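Local atomic coordinates of protein-tyrosine-phosphatase (Chaetomium thermophilum var. thermophilum DSM 1495, PDB entry 5M43), a protein that probably removes phosphate from tyrosine, serine and threonine residues of proteins, through the dual-specificity phosphatase domain of Yvh1 that makes up this chain. Residues 15-20 with 100-105; 33-38 with 53-58; 59-64 with 157-162; 66-71 with 163-168. All coordinates share one frame; numbering follows the deposited sequence. Where two conformers were deposited one is given.

Contact 1: residues 15-20 with 100-105; sequences GGVFGA and LVHCAM. With NO3 (nitrate ion), chain B.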
loop_
_atom_site.group_PDB
_atom_site.type_symbol
_atom_site.label_atom_id
_atom_site.label_comp_id
_atom_site.label_asym_id
_atom_site.label_seq_id
_atom_site.Cartn_x
_atom_site.Cartn_y
_atom_site.Cartn_z
ATOM N N GLY A 15 -6.602 -4.917 1.305
ATOM C CA GLY A 15 -7.520 -5.753 2.056
ATOM C C GLY A 15 -6.906 -6.255 3.330
ATOM O O GLY A 15 -5.808 -5.846 3.709
ATOM N N GLY A 16 -7.694 -7.065 4.035
ATOM C CA GLY A 16 -7.265 -7.685 5.273
ATOM C C GLY A 16 -6.763 -9.104 5.076
ATOM O O GLY A 16 -6.612 -9.609 3.964
ATOM N N VAL A 17 -6.500 -9.763 6.211
ATOM C CA VAL A 17 -5.779 -11.024 6.142
ATOM C C VAL A 17 -6.646 -12.167 5.644
ATOM O O VAL A 17 -6.145 -13.073 4.965
ATOM C CB VAL A 17 -5.146 -11.329 7.517
ATOM C CG1 VAL A 17 -6.244 -11.573 8.569
ATOM C CG2 VAL A 17 -4.222 -12.524 7.364
ATOM N N PHE A 18 -7.955 -12.172 5.983
ATOM C CA PHE A 18 -8.764 -13.303 5.541
ATOM C C PHE A 18 -8.936 -13.266 4.015
ATOM O O PHE A 18 -8.889 -14.324 3.364
ATOM C CB PHE A 18 -10.086 -13.305 6.291
ATOM C CG PHE A 18 -9.882 -13.366 7.808
ATOM C CD1 PHE A 18 -9.185 -14.438 8.403
ATOM C CD2 PHE A 18 -10.375 -12.367 8.626
ATOM C CE1 PHE A 18 -9.004 -14.509 9.789
ATOM C CE2 PHE A 18 -10.217 -12.470 10.073
ATOM C CZ PHE A 18 -9.493 -13.514 10.604
ATOM N N GLY A 19 -9.023 -12.062 3.454
ATOM C CA GLY A 19 -9.101 -11.927 1.999
ATOM C C GLY A 19 -7.785 -12.233 1.328
ATOM O O GLY A 19 -7.760 -12.901 0.288
ATOM N N ALA A 20 -6.661 -11.831 1.966
ATOM C CA ALA A 20 -5.368 -12.071 1.324
ATOM C C ALA A 20 -5.023 -13.559 1.323
ATOM O O ALA A 20 -4.148 -13.989 0.553
ATOM C CB ALA A 20 -4.262 -11.305 2.054
ATOM N N LEU A 100 -1.355 -6.608 -4.495
ATOM C CA LEU A 100 -2.213 -6.550 -3.299
ATOM C C LEU A 100 -1.346 -6.089 -2.141
ATOM O O LEU A 100 -0.286 -6.676 -1.919
ATOM C CB LEU A 100 -2.805 -7.917 -2.954
ATOM C CG LEU A 100 -3.430 -8.015 -1.552
ATOM C CD1 LEU A 100 -4.695 -7.094 -1.451
ATOM C CD2 LEU A 100 -3.818 -9.509 -1.307
ATOM N N VAL A 101 -1.829 -5.099 -1.390
ATOM C CA VAL A 101 -1.218 -4.698 -0.129
ATOM C C VAL A 101 -2.232 -5.072 0.938
ATOM O O VAL A 101 -3.385 -4.616 0.893
ATOM C CB VAL A 101 -0.886 -3.200 -0.091
ATOM C CG1 VAL A 101 -0.168 -2.827 1.294
ATOM C CG2 VAL A 101 0.018 -2.781 -1.285
ATOM N N HIS A 102 -1.833 -5.884 1.909
ATOM C CA HIS A 102 -2.813 -6.224 2.943
ATOM C C HIS A 102 -2.213 -6.118 4.346
ATOM O O HIS A 102 -0.994 -6.115 4.537
ATOM C CB HIS A 102 -3.379 -7.686 2.786
ATOM C CG HIS A 102 -2.448 -8.722 3.341
ATOM N ND1 HIS A 102 -2.546 -9.196 4.639
ATOM C CD2 HIS A 102 -1.375 -9.356 2.783
ATOM C CE1 HIS A 102 -1.583 -10.067 4.851
ATOM N NE2 HIS A 102 -0.876 -10.199 3.743
ATOM N N CYS A 103 -3.091 -6.146 5.350
ATOM C CA CYS A 103 -2.627 -6.238 6.741
ATOM C C CYS A 103 -3.621 -7.123 7.487
ATOM O O CYS A 103 -4.073 -8.116 6.906
ATOM C CB CYS A 103 -2.485 -4.852 7.407
ATOM S SG CYS A 103 -3.931 -3.750 7.335
ATOM N N ALA A 104 -4.024 -6.751 8.690
ATOM C CA ALA A 104 -5.067 -7.588 9.332
ATOM C C ALA A 104 -6.456 -7.150 8.909
ATOM O O ALA A 104 -7.261 -7.969 8.451
ATOM C CB ALA A 104 -4.915 -7.577 10.864
ATOM N N MET A 105 -6.780 -5.893 9.137
ATOM C CA MET A 105 -8.126 -5.428 8.810
ATOM C C MET A 105 -8.208 -4.759 7.456
ATOM O O MET A 105 -9.335 -4.558 6.980
ATOM C CB MET A 105 -8.631 -4.427 9.860
ATOM C CG MET A 105 -8.756 -4.938 11.305
ATOM S SD MET A 105 -9.209 -3.619 12.410
ATOM C CE MET A 105 -10.798 -3.193 11.689
HETATM N N NO3 B . -4.719 -3.104 10.350
HETATM O O1 NO3 B . -5.701 -2.532 9.801
HETATM O O2 NO3 B . -4.761 -4.334 10.604
HETATM O O3 NO3 B . -3.638 -2.462 10.477
#
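Ala20 sets its methyl group on the imidazole of His102, beside a short parallel pairing in which Gly15 N donates to Val101 O and Cys103 N to Gly15 O. The His102 side chain leaves this pairing with its CB 3.2 Å from Gly15 O. CG, held between the backbone N and the carbonyl carbon (chi1 80°), is the ring atom nearest Ala20 CB, at 3.4 Å, and the methyl makes a CH-pi contact over that face, displaced toward the rim. ND1 turns to the next residue of its own chain and donates to Cys103 O at 2.9 Å, close to the ring plane. At the tip, NE2 is hydrogen-bonded to Ser36 OG on the adjoining strand. With both nitrogens engaged and a face covered, the ring has little freedom to rotate. Farther along, Val17 N, at the start of helix 17-20, reaches Ala104 O at 3.0 Å from well above the carbonyl plane. Met105 N gives nitrate O2 a nearly straight bond (2.9 Å, 167°), Ala104 N a weak one, and Cys103 SG lies 3.2 Å from the nitrate N. This ion, probably from the crystallisation liquor, is also hydrogen-bonded to Lys107 N, Ser108 N and Arg109 NE. It sits where a substrate phosphate would be expected in the HCX5R P-loop of protein tyrosine phosphatases, with Cys103 at the position of the family nucleophile.

Contact 2: residues 33-38 with 53-58; sequences HILSVI and KHLSID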
loop_
_atom_site.group_PDB
_atom_site.type_symbol
_atom_site.label_atom_id
_atom_site.label_comp_id
_atom_site.label_asym_id
_atom_site.label_seq_id
_atom_site.Cartn_x
_atom_site.Cartn_y
_atom_site.Cartn_z
ATOM N N HIS A 33 1.572 -10.012 -6.975
ATOM C CA HIS A 33 2.492 -9.505 -5.961
ATOM C C HIS A 33 1.684 -9.240 -4.718
ATOM O O HIS A 33 0.619 -8.637 -4.812
ATOM C CB HIS A 33 3.188 -8.185 -6.376
ATOM C CG HIS A 33 4.161 -8.338 -7.498
ATOM N ND1 HIS A 33 3.784 -8.659 -8.782
ATOM C CD2 HIS A 33 5.501 -8.154 -7.529
ATOM C CE1 HIS A 33 4.864 -8.700 -9.558
ATOM N NE2 HIS A 33 5.919 -8.404 -8.811
ATOM N N ILE A 34 2.181 -9.675 -3.562
ATOM C CA ILE A 34 1.515 -9.404 -2.289
ATOM C C ILE A 34 2.518 -8.728 -1.356
ATOM O O ILE A 34 3.596 -9.285 -1.088
ATOM C CB ILE A 34 0.967 -10.683 -1.636
ATOM C CG1 ILE A 34 -0.140 -11.303 -2.536
ATOM C CG2 ILE A 34 0.443 -10.395 -0.201
ATOM C CD1 ILE A 34 -0.742 -12.552 -1.963
ATOM N N LEU A 35 2.172 -7.525 -0.882
ATOM C CA LEU A 35 2.902 -6.862 0.208
ATOM C C LEU A 35 2.082 -7.028 1.477
ATOM O O LEU A 35 0.967 -6.494 1.570
ATOM C CB LEU A 35 3.093 -5.385 -0.139
ATOM C CG LEU A 35 3.694 -4.547 1.001
ATOM C CD1 LEU A 35 5.093 -5.067 1.381
ATOM C CD2 LEU A 35 3.762 -3.072 0.614
ATOM N N SER A 36 2.631 -7.774 2.443
ATOM C CA SER A 36 2.026 -7.933 3.762
ATOM C C SER A 36 2.632 -6.887 4.687
ATOM O O SER A 36 3.799 -6.997 5.091
ATOM C CB SER A 36 2.242 -9.344 4.314
ATOM O OG SER A 36 1.839 -10.345 3.372
ATOM N N VAL A 37 1.831 -5.897 5.080
ATOM C CA VAL A 37 2.308 -4.919 6.059
ATOM C C VAL A 37 1.903 -5.498 7.409
ATOM O O VAL A 37 1.026 -4.956 8.089
ATOM C CB VAL A 37 1.713 -3.527 5.820
ATOM C CG1 VAL A 37 2.438 -2.467 6.644
ATOM C CG2 VAL A 37 1.846 -3.118 4.289
ATOM N N ILE A 38 2.395 -6.706 7.669
ATOM C CA ILE A 38 2.146 -7.486 8.864
ATOM C C ILE A 38 2.960 -8.734 8.695
ATOM O O ILE A 38 3.278 -9.081 7.611
ATOM C CB ILE A 38 0.632 -7.807 8.956
ATOM C CG1 ILE A 38 0.290 -8.563 10.228
ATOM C CG2 ILE A 38 0.161 -8.614 7.776
ATOM C CD1 ILE A 38 -1.192 -8.647 10.423
ATOM N N LYS A 53 4.979 -13.023 -5.920
ATOM C CA LYS A 53 6.129 -12.303 -5.378
ATOM C C LYS A 53 5.673 -11.703 -4.049
ATOM O O LYS A 53 4.699 -10.946 -4.020
ATOM C CB LYS A 53 6.586 -11.232 -6.371
ATOM C CG LYS A 53 7.819 -10.429 -5.929
ATOM C CD LYS A 53 9.068 -11.236 -6.087
ATOM C CE LYS A 53 10.305 -10.352 -5.886
ATOM N NZ LYS A 53 11.539 -11.191 -5.676
ATOM N N HIS A 54 6.328 -12.073 -2.947
ATOM C CA HIS A 54 5.839 -11.742 -1.616
ATOM C C HIS A 54 6.876 -10.980 -0.796
ATOM O O HIS A 54 8.038 -11.381 -0.758
ATOM C CB HIS A 54 5.458 -13.021 -0.875
ATOM C CG HIS A 54 4.807 -12.774 0.440
ATOM N ND1 HIS A 54 5.150 -13.457 1.582
ATOM C CD2 HIS A 54 3.853 -11.882 0.801
ATOM C CE1 HIS A 54 4.434 -13.001 2.592
ATOM N NE2 HIS A 54 3.627 -12.054 2.141
ATOM N N LEU A 55 6.446 -9.910 -0.121
ATOM C CA LEU A 55 7.253 -9.225 0.882
ATOM C C LEU A 55 6.400 -9.042 2.125
ATOM O O LEU A 55 5.274 -8.544 2.019
ATOM C CB LEU A 55 7.748 -7.865 0.368
ATOM C CG LEU A 55 8.471 -6.980 1.396
ATOM C CD1 LEU A 55 9.760 -7.669 1.829
ATOM C CD2 LEU A 55 8.816 -5.574 0.814
ATOM N N SER A 56 6.908 -9.474 3.279
ATOM C CA SER A 56 6.249 -9.249 4.568
ATOM C C SER A 56 7.114 -8.402 5.491
ATOM O O SER A 56 8.327 -8.647 5.669
ATOM C CB SER A 56 5.860 -10.572 5.256
ATOM O OG SER A 56 5.487 -10.343 6.615
ATOM N N ILE A 57 6.486 -7.408 6.099
ATOM C CA ILE A 57 7.119 -6.545 7.079
ATOM C C ILE A 57 6.419 -6.742 8.410
ATOM O O ILE A 57 5.194 -6.576 8.499
ATOM C CB ILE A 57 7.038 -5.084 6.631
ATOM C CG1 ILE A 57 7.892 -4.903 5.368
ATOM C CG2 ILE A 57 7.572 -4.136 7.729
ATOM C CD1 ILE A 57 7.596 -3.588 4.683
ATOM N N ASP A 58 7.197 -7.065 9.452
ATOM C CA ASP A 58 6.632 -7.366 10.757
ATOM C C ASP A 58 6.392 -6.048 11.482
ATOM O O ASP A 58 7.330 -5.446 12.031
ATOM C CB ASP A 58 7.591 -8.270 11.530
ATOM C CG ASP A 58 7.047 -8.695 12.843
ATOM O OD1 ASP A 58 7.840 -9.249 13.638
ATOM O OD2 ASP A 58 5.878 -8.439 13.120
#
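Ser36 and His54 meet through their side chains above two parallel strands whose axes diverge by only 6°. The histidine ring swings across to strand 33-36 because its CG stands opposite the backbone N (chi1 -174°), while Ser36 keeps OG beside its own N (chi1 -52°). Together these bring Ser36 OG to the ring edge, in its plane, 2.8 Å from His54 NE2, and either atom could be the donor. The same edge brings His54 CD2 to 3.2 Å from Ile34 O. Because Ser36 OG is also bonded to His102, it links two imidazoles on one side of the sheet. Farther along, Ser56 OG donates to Ile38 O at 2.7 Å, tilted out of the carbonyl plane, at the last residue of the inverse gamma turn centred on Val37. On the other side Leu35 and Leu55 share nearly the same rotamer and lie alongside each other, Leu35 CD1 resting 3.8 Å from Leu55 CD2. His33 presents a ring face to Lys53, whose CB is 3.5 Å from His33 CD2, and the lysine then runs off toward its charged end. Beneath these groups runs a regular ladder: Ile34 N to Lys53 O, Leu55 N to Ile34 O, Ser36 N to Leu55 O and Ile57 N to Ser36 O (2.9 Å). The strands belong to a beta-alpha-beta unit with helix 47-50. Strand 53-56 is outermost in the sheet, strand 33-36 has strand 99-102 as its other neighbour, and helix 71-83 packs Ile74 and Phe77 against the Leu35 and Leu55 face.

Contact 3: residues 59-64 with 157-162; sequences IDDMED and DGFMRQ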
loop_
_atom_site.group_PDB
_atom_site.type_symbol
_atom_site.label_atom_id
_atom_site.label_comp_id
_atom_site.label_asym_id
_atom_site.label_seq_id
_atom_site.Cartn_x
_atom_site.Cartn_y
_atom_site.Cartn_z
ATOM N N ILE A 59 5.149 -5.566 11.478
ATOM C CA ILE A 59 4.815 -4.357 12.232
ATOM C C ILE A 59 3.407 -4.487 12.767
ATOM O O ILE A 59 2.543 -5.110 12.139
ATOM C CB ILE A 59 4.952 -3.078 11.363
ATOM C CG1 ILE A 59 4.717 -1.781 12.143
ATOM C CG2 ILE A 59 4.066 -3.126 10.160
ATOM C CD1 ILE A 59 5.038 -0.498 11.302
ATOM N N ASP A 60 3.197 -3.910 13.935
ATOM C CA ASP A 60 1.903 -3.901 14.591
ATOM C C ASP A 60 1.162 -2.619 14.288
ATOM O O ASP A 60 1.752 -1.602 13.910
ATOM C CB ASP A 60 2.069 -4.026 16.110
ATOM C CG ASP A 60 2.179 -5.450 16.583
ATOM O OD1 ASP A 60 2.317 -6.383 15.748
ATOM O OD2 ASP A 60 2.158 -5.622 17.852
ATOM N N ASP A 61 -0.146 -2.654 14.511
ATOM C CA ASP A 61 -0.963 -1.471 14.257
ATOM C C ASP A 61 -1.078 -0.681 15.552
ATOM O O ASP A 61 -2.108 -0.686 16.258
ATOM C CB ASP A 61 -2.352 -1.872 13.758
ATOM C CG ASP A 61 -3.196 -0.669 13.503
ATOM O OD1 ASP A 61 -2.602 0.381 13.173
ATOM O OD2 ASP A 61 -4.425 -0.761 13.572
ATOM N N MET A 62 0.010 0.007 15.882
ATOM C CA MET A 62 0.080 0.798 17.098
ATOM C C MET A 62 0.772 2.101 16.778
ATOM O O MET A 62 1.617 2.147 15.887
ATOM C CB MET A 62 0.832 0.073 18.215
ATOM C CG MET A 62 -0.010 -1.088 18.695
ATOM S SD MET A 62 0.730 -1.714 20.148
ATOM C CE MET A 62 2.043 -2.669 19.431
ATOM N N GLU A 63 0.403 3.151 17.520
ATOM C CA GLU A 63 0.884 4.506 17.214
ATOM C C GLU A 63 2.389 4.687 17.417
ATOM O O GLU A 63 2.964 5.600 16.826
ATOM C CB GLU A 63 0.129 5.525 18.073
ATOM C CG GLU A 63 -1.355 5.619 17.760
ATOM C CD GLU A 63 -2.135 6.470 18.759
ATOM O OE1 GLU A 63 -1.528 7.427 19.326
ATOM O OE2 GLU A 63 -3.344 6.185 18.962
ATOM N N ASP A 64 3.025 3.818 18.195
ATOM C CA ASP A 64 4.453 3.842 18.486
ATOM C C ASP A 64 5.270 3.002 17.530
ATOM O O ASP A 64 6.462 2.771 17.784
ATOM C CB ASP A 64 4.638 3.256 19.879
ATOM C CG ASP A 64 3.936 1.897 19.957
ATOM O OD1 ASP A 64 2.719 1.893 20.252
ATOM O OD2 ASP A 64 4.539 0.848 19.610
ATOM N N ASP A 157 -3.173 7.141 14.570
ATOM C CA ASP A 157 -2.696 8.529 14.679
ATOM C C ASP A 157 -1.191 8.641 14.453
ATOM O O ASP A 157 -0.723 9.611 13.849
ATOM C CB ASP A 157 -2.989 9.127 16.072
ATOM C CG ASP A 157 -4.454 9.422 16.339
ATOM O OD1 ASP A 157 -5.268 9.135 15.478
ATOM O OD2 ASP A 157 -4.791 9.884 17.480
ATOM N N GLY A 158 -0.429 7.640 14.888
ATOM C CA GLY A 158 1.020 7.664 14.693
ATOM C C GLY A 158 1.391 7.465 13.228
ATOM O O GLY A 158 2.337 8.105 12.718
ATOM N N PHE A 159 0.722 6.532 12.565
ATOM C CA PHE A 159 0.936 6.378 11.139
ATOM C C PHE A 159 0.577 7.645 10.380
ATOM O O PHE A 159 1.254 7.993 9.397
ATOM C CB PHE A 159 0.104 5.200 10.618
ATOM C CG PHE A 159 0.569 3.854 11.108
ATOM C CD1 PHE A 159 1.797 3.717 11.774
ATOM C CD2 PHE A 159 -0.189 2.721 10.848
ATOM C CE1 PHE A 159 2.218 2.476 12.243
ATOM C CE2 PHE A 159 0.200 1.479 11.282
ATOM C CZ PHE A 159 1.390 1.328 11.989
ATOM N N MET A 160 -0.520 8.320 10.774
ATOM C CA MET A 160 -0.867 9.576 10.097
ATOM C C MET A 160 0.256 10.591 10.248
ATOM O O MET A 160 0.630 11.246 9.265
ATOM C CB MET A 160 -2.181 10.149 10.652
ATOM C CG MET A 160 -3.371 9.237 10.294
ATOM S SD MET A 160 -3.792 9.155 8.551
ATOM C CE MET A 160 -4.552 10.749 8.376
ATOM N N ARG A 161 0.808 10.717 11.461
ATOM C CA ARG A 161 1.938 11.627 11.676
ATOM C C ARG A 161 3.124 11.249 10.798
ATOM O O ARG A 161 3.807 12.128 10.252
ATOM C CB ARG A 161 2.378 11.642 13.158
ATOM C CG ARG A 161 1.313 12.254 14.026
ATOM C CD ARG A 161 1.746 12.408 15.520
ATOM N NE ARG A 161 2.197 11.182 16.195
ATOM C CZ ARG A 161 1.411 10.452 17.013
ATOM N NH1 ARG A 161 1.893 9.369 17.644
ATOM N NH2 ARG A 161 0.129 10.781 17.193
ATOM N N GLN A 162 3.427 9.954 10.691
ATOM C CA GLN A 162 4.587 9.535 9.902
ATOM C C GLN A 162 4.368 9.763 8.424
ATOM O O GLN A 162 5.326 9.994 7.707
ATOM C CB GLN A 162 4.911 8.064 10.182
ATOM C CG GLN A 162 5.308 7.867 11.673
ATOM C CD GLN A 162 5.509 6.448 12.108
ATOM O OE1 GLN A 162 4.864 5.993 13.079
ATOM N NE2 GLN A 162 6.475 5.791 11.544
HETATM O O HOH W 1 -4.761 6.019 16.711
HETATM O O HOH W 2 -1.623 10.038 19.334
#
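Loop 59-64 comes closest to helix 157-162 at Glu63 and Gly158, whose CA atoms are 4.0 Å apart, and Gly158 CA points a C-H at Glu63 O. By its place in the dual-specificity phosphatase fold, the loop corresponds to the one that carries the general acid, and Asp61 probably holds that position. Phe159, with CG beside its backbone N (chi1 -68°), pushes its ring into the bend of the loop. Asp60 O meets the ring edge at Phe159 CZ (3.5 Å), Met62 O approaches Phe159 CE1 (3.7 Å), and the Ile59 side chain, running against that of Phe159, brings its CD1 near Phe159 CZ. Asp61 OD1 lies 3.6 Å from Phe159 CE2, the carboxylate 32° from the ring plane, and is also hydrogen-bonded to Ser108 OG and Asn156 ND2. An alanine at Phe159 is likely to open a gap beneath the bend and let the loop carrying Asp61 shift. At the surface the side chains of Glu63 and Asp157 run side by side, their like charges close but not touching, and one water accepts from Asp157 N while donating to Glu63 OE2. A second water donates to Glu63 OE1 (2.6 Å) and accepts from Arg161 NH2 (2.9 Å).

Contact 4: residues 66-71 with 163-168; sequences DILIHL and LEMWWD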
loop_
_atom_site.group_PDB
_atom_site.type_symbol
_atom_site.label_atom_id
_atom_site.label_comp_id
_atom_site.label_asym_id
_atom_site.label_seq_id
_atom_site.Cartn_x
_atom_site.Cartn_y
_atom_site.Cartn_z
ATOM N N ASP A 66 7.200 2.174 14.137
ATOM C CA ASP A 66 7.890 2.955 13.088
ATOM C C ASP A 66 7.576 2.321 11.743
ATOM O O ASP A 66 8.036 1.218 11.453
ATOM C CB ASP A 66 9.383 2.938 13.369
ATOM C CG ASP A 66 10.184 3.781 12.419
ATOM O OD1 ASP A 66 9.656 4.281 11.411
ATOM O OD2 ASP A 66 11.413 3.886 12.718
ATOM N N ILE A 67 6.700 2.963 10.958
ATOM C CA ILE A 67 6.436 2.527 9.591
ATOM C C ILE A 67 7.194 3.423 8.613
ATOM O O ILE A 67 7.482 2.992 7.481
ATOM C CB ILE A 67 4.930 2.539 9.325
ATOM C CG1 ILE A 67 4.570 1.776 8.036
ATOM C CG2 ILE A 67 4.401 3.941 9.347
ATOM C CD1 ILE A 67 3.023 1.373 8.081
ATOM N N LEU A 68 7.556 4.646 9.028
ATOM C CA LEU A 68 8.315 5.533 8.130
ATOM C C LEU A 68 9.580 4.853 7.621
ATOM O O LEU A 68 9.911 4.936 6.428
ATOM C CB LEU A 68 8.696 6.831 8.860
ATOM C CG LEU A 68 9.632 7.809 8.091
ATOM C CD1 LEU A 68 8.857 8.342 6.841
ATOM C CD2 LEU A 68 10.077 8.927 9.090
ATOM N N ILE A 69 10.279 4.128 8.506
ATOM C CA ILE A 69 11.546 3.508 8.114
ATOM C C ILE A 69 11.360 2.546 6.938
ATOM O O ILE A 69 12.303 2.297 6.154
ATOM C CB ILE A 69 12.170 2.800 9.339
ATOM C CG1 ILE A 69 13.505 2.240 8.968
ATOM C CG2 ILE A 69 11.298 1.633 9.749
ATOM C CD1 ILE A 69 14.518 3.276 8.732
ATOM N N HIS A 70 10.175 1.950 6.833
ATOM C CA HIS A 70 9.866 0.979 5.807
ATOM C C HIS A 70 9.326 1.595 4.536
ATOM O O HIS A 70 9.162 0.856 3.563
ATOM C CB HIS A 70 8.854 -0.035 6.335
ATOM C CG HIS A 70 9.391 -0.849 7.488
ATOM N ND1 HIS A 70 8.835 -0.834 8.765
ATOM C CD2 HIS A 70 10.430 -1.708 7.547
ATOM C CE1 HIS A 70 9.493 -1.675 9.542
ATOM N NE2 HIS A 70 10.491 -2.189 8.840
ATOM N N LEU A 71 9.011 2.896 4.533
ATOM C CA LEU A 71 8.234 3.362 3.386
ATOM C C LEU A 71 9.050 3.352 2.089
ATOM O O LEU A 71 8.453 3.029 1.055
ATOM C CB LEU A 71 7.629 4.750 3.626
ATOM C CG LEU A 71 6.578 4.757 4.764
ATOM C CD1 LEU A 71 6.036 6.176 4.883
ATOM C CD2 LEU A 71 5.440 3.718 4.477
ATOM N N LEU A 163 3.128 9.624 7.953
ATOM C CA LEU A 163 2.854 9.966 6.551
ATOM C C LEU A 163 3.067 11.445 6.289
ATOM O O LEU A 163 3.495 11.832 5.191
ATOM C CB LEU A 163 1.416 9.575 6.182
ATOM C CG LEU A 163 1.250 8.063 6.051
ATOM C CD1 LEU A 163 -0.274 7.765 5.977
ATOM C CD2 LEU A 163 1.953 7.500 4.807
ATOM N N GLU A 164 2.767 12.297 7.279
ATOM C CA GLU A 164 3.072 13.715 7.120
ATOM C C GLU A 164 4.573 13.917 7.063
ATOM O O GLU A 164 5.065 14.702 6.234
ATOM C CB GLU A 164 2.453 14.545 8.259
ATOM C CG GLU A 164 0.910 14.628 8.212
ATOM C CD GLU A 164 0.317 15.158 9.527
ATOM O OE1 GLU A 164 -0.905 14.983 9.715
ATOM O OE2 GLU A 164 1.070 15.695 10.352
ATOM N N MET A 165 5.323 13.183 7.898
ATOM C CA MET A 165 6.794 13.239 7.784
ATOM C C MET A 165 7.261 12.806 6.400
ATOM O O MET A 165 8.121 13.451 5.793
ATOM C CB MET A 165 7.457 12.331 8.831
ATOM C CG MET A 165 6.931 12.491 10.203
ATOM S SD MET A 165 7.931 11.615 11.428
ATOM C CE MET A 165 7.549 9.966 11.548
ATOM N N TRP A 166 6.720 11.692 5.910
ATOM C CA TRP A 166 7.048 11.189 4.561
ATOM C C TRP A 166 6.877 12.267 3.490
ATOM O O TRP A 166 7.799 12.542 2.693
ATOM C CB TRP A 166 6.135 9.990 4.315
ATOM C CG TRP A 166 6.252 9.325 2.944
ATOM C CD1 TRP A 166 5.258 9.179 2.004
ATOM C CD2 TRP A 166 7.422 8.684 2.410
ATOM N NE1 TRP A 166 5.755 8.505 0.909
ATOM C CE2 TRP A 166 7.054 8.156 1.141
ATOM C CE3 TRP A 166 8.726 8.473 2.902
ATOM C CZ2 TRP A 166 7.934 7.455 0.348
ATOM C CZ3 TRP A 166 9.605 7.771 2.122
ATOM C CH2 TRP A 166 9.196 7.266 0.842
ATOM N N TRP A 167 5.727 12.935 3.497
ATOM C CA TRP A 167 5.466 14.040 2.557
ATOM C C TRP A 167 6.476 15.162 2.719
ATOM O O TRP A 167 7.058 15.675 1.741
ATOM C CB TRP A 167 4.060 14.586 2.813
ATOM C CG TRP A 167 3.634 15.746 1.926
ATOM C CD1 TRP A 167 3.601 17.063 2.251
ATOM C CD2 TRP A 167 3.112 15.651 0.585
ATOM N NE1 TRP A 167 3.103 17.805 1.213
ATOM C CE2 TRP A 167 2.775 16.962 0.180
ATOM C CE3 TRP A 167 2.919 14.594 -0.308
ATOM C CZ2 TRP A 167 2.265 17.242 -1.106
ATOM C CZ3 TRP A 167 2.361 14.865 -1.551
ATOM C CH2 TRP A 167 2.087 16.191 -1.949
ATOM N N ASP A 168 6.667 15.619 3.957
ATOM C CA ASP A 168 7.581 16.729 4.179
ATOM C C ASP A 168 9.052 16.389 3.865
ATOM O O ASP A 168 9.842 17.309 3.625
ATOM C CB ASP A 168 7.467 17.232 5.631
ATOM C CG ASP A 168 6.241 18.137 5.881
ATOM O OD1 ASP A 168 5.653 18.647 4.896
ATOM O OD2 ASP A 168 5.890 18.345 7.074
#
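Trp166 swings its indole out from helix 163-168 with CG opposite the backbone N (chi1 178°), and Leu71, whose CG stands opposite the carbonyl carbon (chi1 -65°), lies across one face of it. The leucine spans both rings of the indole. Leu71 CB is centred over the six-membered ring, 3.9 Å from the centroid in a CH-pi contact and 8° off the normal, while Leu71 CD1 reaches the five-membered ring at Trp166 CG (3.7 Å). Leu71 CD1 also approaches Leu163 CD2, one turn earlier on the helix, at 4.3 Å. Leu68 divides its two methyls between Trp166 and Met165: Leu68 CD1 touches Trp166 CE3 at 3.9 Å, and Leu68 CD2 meets Met165 CE at 3.7 Å, where the methionine chain bends at its thioether. All of these contacts are apolar. The one polar atom of the indole, NE1, is hydrogen-bonded to Ala116 O of helix 109-121, which, with Leu71 over the face, helps to fix the rotation of the ring. A leucine in place of Trp166 would probably strip Leu71 of the flat surface it rests on and take the indole N-H away from Ala116 O. Ahead of these leucines, Asp66 OD1 accepts from Ile69 N (3.0 Å), above the carboxylate plane, in an Asx motif at the start of the turn that contains Leu68. The arrangement joins the entry to helix 71-83 with helix 157-168, against helix 109-121, within the layer of helices that flanks the central sheet in the dual-specificity phosphatase fold.

How the contacts relate
From the N terminus, residues 15-20 leave the strand next to 99-102 and meet residues 100-105 about 80 residues later, so contact 1 closes a long loop. Contact 2 is nested inside that loop, closing over 14 intervening residues, and it touches contact 1 because strands 33-36 and 99-102 are neighbours in the sheet. Contacts 3 and 4 open directly afterwards, in series with contact 2, but both close on helix 157-168, the last helix of the modelled chain. Because their segments alternate along the chain, they cross each other, and both cross contact 1. Val37 packs on Ile59 and Ile67, and Ile57 on His70, linking the C-terminal ends of strands 33-36 and 53-56 to the loop before helix 71-83.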